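Local coordinates for protein cytochrome P450 monooxygenase (Rhodococcus sp. ECU0066, PDB 6KBH) that probably acts as a self-sufficient monooxygenase, joining a heme-containing P450 unit to FMN and a [2Fe-2S] cluster in one chain, at residues A56-S61 and P66-P71. Residues are numbered along the deposited sequence; the frame is centred on the assembly and turned at random.
Sequences ASLRWS and PVFYSP
Ser61, on the helix that starts after Leu58, and Pro66, just ahead of strand 67-69, bring their CA atoms within 4.9 Å, and the last turn of helix 59-64 and a short bend lead into the strand. Pro66 N has no hydrogen to share with Ser61 O; Pro66 CA lies 3.2 Å from Ser61 O, at most a weak CA-H...O contact. Most of the side-chain packing falls to Phe68. Its first torsion (chi1 61°) sets CG between the backbone N and the carbonyl carbon and turns the ring toward the helix. Trp60, whose long, flat indole can reach across although its CB does not point at the strand, lays its outer rim over one face of that ring, CH2 standing 3.8 Å from Phe68 CE1; the planes are inclined at 36°, an oblique pairing. At the phenyl edge Leu58 CD2 meets Phe68 CZ at 4.1 Å, a branched aliphatic tip suited to an apolar rim. Ser61 OG comes to the edge in the ring plane, 3.3 Å from Phe68 CE1, small enough to fit there while its hydroxyl hydrogen-bonds with Glu65 O and Thr79 OG1. Were Phe68 an alanine, Trp60 and Leu58 would probably lose their shared partner and a gap would open between helix and strand. Val77 and Phe43 also pack on Phe68. The whole is helix-to-sheet packing through a short helix-strand connection: in this P450 fold, N-terminal helix 59-64 packs against 67-69, an edge strand of the mixed beta-sheet.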
loop_
_atom_site.group_PDB
_atom_site.type_symbol
_atom_site.label_atom_id
_atom_site.label_comp_id
_atom_site.label_asym_id
_atom_site.label_seq_id
_atom_site.Cartn_x
_atom_site.Cartn_y
_atom_site.Cartn_z
ATOM N N ALA A 56 -4.233 -21.724 -11.494
ATOM C CA ALA A 56 -5.073 -22.392 -12.480
ATOM C C ALA A 56 -5.330 -23.846 -12.110
ATOM O O ALA A 56 -6.415 -24.372 -12.382
ATOM C CB ALA A 56 -4.429 -22.305 -13.863
ATOM N N SER A 57 -4.355 -24.505 -11.483
ATOM C CA SER A 57 -4.489 -25.922 -11.163
ATOM C C SER A 57 -5.590 -26.197 -10.146
ATOM O O SER A 57 -6.012 -27.349 -10.013
ATOM C CB SER A 57 -3.161 -26.475 -10.646
ATOM O OG SER A 57 -3.033 -26.275 -9.251
ATOM N N LEU A 58 -6.061 -25.181 -9.423
ATOM C CA LEU A 58 -7.138 -25.363 -8.457
ATOM C C LEU A 58 -8.359 -24.511 -8.789
ATOM O O LEU A 58 -9.192 -24.261 -7.911
ATOM C CB LEU A 58 -6.659 -25.066 -7.034
ATOM C CG LEU A 58 -5.543 -25.959 -6.485
ATOM C CD1 LEU A 58 -4.254 -25.172 -6.369
ATOM C CD2 LEU A 58 -5.928 -26.550 -5.140
ATOM N N ARG A 59 -8.474 -24.053 -10.038
ATOM C CA ARG A 59 -9.716 -23.437 -10.495
ATOM C C ARG A 59 -10.913 -24.336 -10.205
ATOM O O ARG A 59 -11.977 -23.856 -9.796
ATOM C CB ARG A 59 -9.622 -23.132 -11.990
ATOM C CG ARG A 59 -10.834 -22.429 -12.578
ATOM C CD ARG A 59 -10.776 -20.927 -12.350
ATOM N NE ARG A 59 -11.808 -20.218 -13.103
ATOM C CZ ARG A 59 -13.036 -19.990 -12.649
ATOM N NH1 ARG A 59 -13.384 -20.420 -11.445
ATOM N NH2 ARG A 59 -13.916 -19.334 -13.396
ATOM N N TRP A 60 -10.753 -25.651 -10.403
ATOM C CA TRP A 60 -11.837 -26.587 -10.123
ATOM C C TRP A 60 -12.223 -26.573 -8.650
ATOM O O TRP A 60 -13.384 -26.828 -8.310
ATOM C CB TRP A 60 -11.441 -28.003 -10.555
ATOM C CG TRP A 60 -10.326 -28.584 -9.735
ATOM C CD1 TRP A 60 -8.989 -28.501 -9.994
ATOM C CD2 TRP A 60 -10.452 -29.320 -8.510
ATOM N NE1 TRP A 60 -8.274 -29.142 -9.009
ATOM C CE2 TRP A 60 -9.150 -29.651 -8.087
ATOM C CE3 TRP A 60 -11.540 -29.728 -7.731
ATOM C CZ2 TRP A 60 -8.905 -30.377 -6.922
ATOM C CZ3 TRP A 60 -11.294 -30.446 -6.573
ATOM C CH2 TRP A 60 -9.987 -30.762 -6.181
ATOM N N SER A 61 -11.272 -26.277 -7.763
ATOM C CA SER A 61 -11.581 -26.256 -6.338
ATOM C C SER A 61 -12.296 -24.965 -5.937
ATOM O O SER A 61 -13.198 -24.990 -5.094
ATOM C CB SER A 61 -10.303 -26.451 -5.521
ATOM O OG SER A 61 -10.601 -26.682 -4.155
ATOM N N PRO A 66 -14.347 -26.121 -2.428
ATOM C CA PRO A 66 -13.395 -25.145 -1.874
ATOM C C PRO A 66 -12.492 -25.710 -0.789
ATOM O O PRO A 66 -11.457 -25.098 -0.489
ATOM C CB PRO A 66 -14.312 -24.054 -1.316
ATOM C CG PRO A 66 -15.544 -24.808 -0.905
ATOM C CD PRO A 66 -15.708 -25.935 -1.897
ATOM N N VAL A 67 -12.852 -26.843 -0.185
ATOM C CA VAL A 67 -12.089 -27.449 0.901
ATOM C C VAL A 67 -12.103 -28.958 0.707
ATOM O O VAL A 67 -13.175 -29.563 0.608
ATOM C CB VAL A 67 -12.664 -27.084 2.284
ATOM C CG1 VAL A 67 -11.923 -27.825 3.390
ATOM C CG2 VAL A 67 -12.602 -25.590 2.508
ATOM N N PHE A 68 -10.924 -29.568 0.659
ATOM C CA PHE A 68 -10.864 -31.008 0.467
ATOM C C PHE A 68 -9.661 -31.584 1.194
ATOM O O PHE A 68 -8.703 -30.878 1.524
ATOM C CB PHE A 68 -10.820 -31.383 -1.023
ATOM C CG PHE A 68 -9.626 -30.838 -1.768
ATOM C CD1 PHE A 68 -9.680 -29.594 -2.377
ATOM C CD2 PHE A 68 -8.463 -31.585 -1.886
ATOM C CE1 PHE A 68 -8.593 -29.098 -3.078
ATOM C CE2 PHE A 68 -7.372 -31.092 -2.584
ATOM C CZ PHE A 68 -7.439 -29.843 -3.181
ATOM N N TYR A 69 -9.736 -32.887 1.449
ATOM C CA TYR A 69 -8.609 -33.634 1.978
ATOM C C TYR A 69 -7.774 -34.178 0.828
ATOM O O TYR A 69 -8.311 -34.676 -0.165
ATOM C CB TYR A 69 -9.078 -34.780 2.874
ATOM C CG TYR A 69 -7.931 -35.565 3.450
ATOM C CD1 TYR A 69 -7.106 -35.008 4.417
ATOM C CD2 TYR A 69 -7.653 -36.856 3.013
ATOM C CE1 TYR A 69 -6.042 -35.713 4.944
ATOM C CE2 TYR A 69 -6.590 -37.570 3.535
ATOM C CZ TYR A 69 -5.790 -36.992 4.501
ATOM O OH TYR A 69 -4.731 -37.692 5.027
ATOM N N SER A 70 -6.457 -34.067 0.964
ATOM C CA SER A 70 -5.529 -34.520 -0.059
ATOM C C SER A 70 -4.860 -35.800 0.411
ATOM O O SER A 70 -4.260 -35.801 1.493
ATOM C CB SER A 70 -4.486 -33.440 -0.348
ATOM O OG SER A 70 -3.433 -33.936 -1.155
ATOM N N PRO A 71 -4.993 -36.922 -0.305
ATOM C CA PRO A 71 -4.251 -38.127 0.109
ATOM C C PRO A 71 -2.755 -38.054 -0.149
ATOM O O PRO A 71 -1.984 -38.573 0.667
ATOM C CB PRO A 71 -4.921 -39.238 -0.708
ATOM C CG PRO A 71 -6.313 -38.741 -0.911
ATOM C CD PRO A 71 -6.167 -37.260 -1.124
#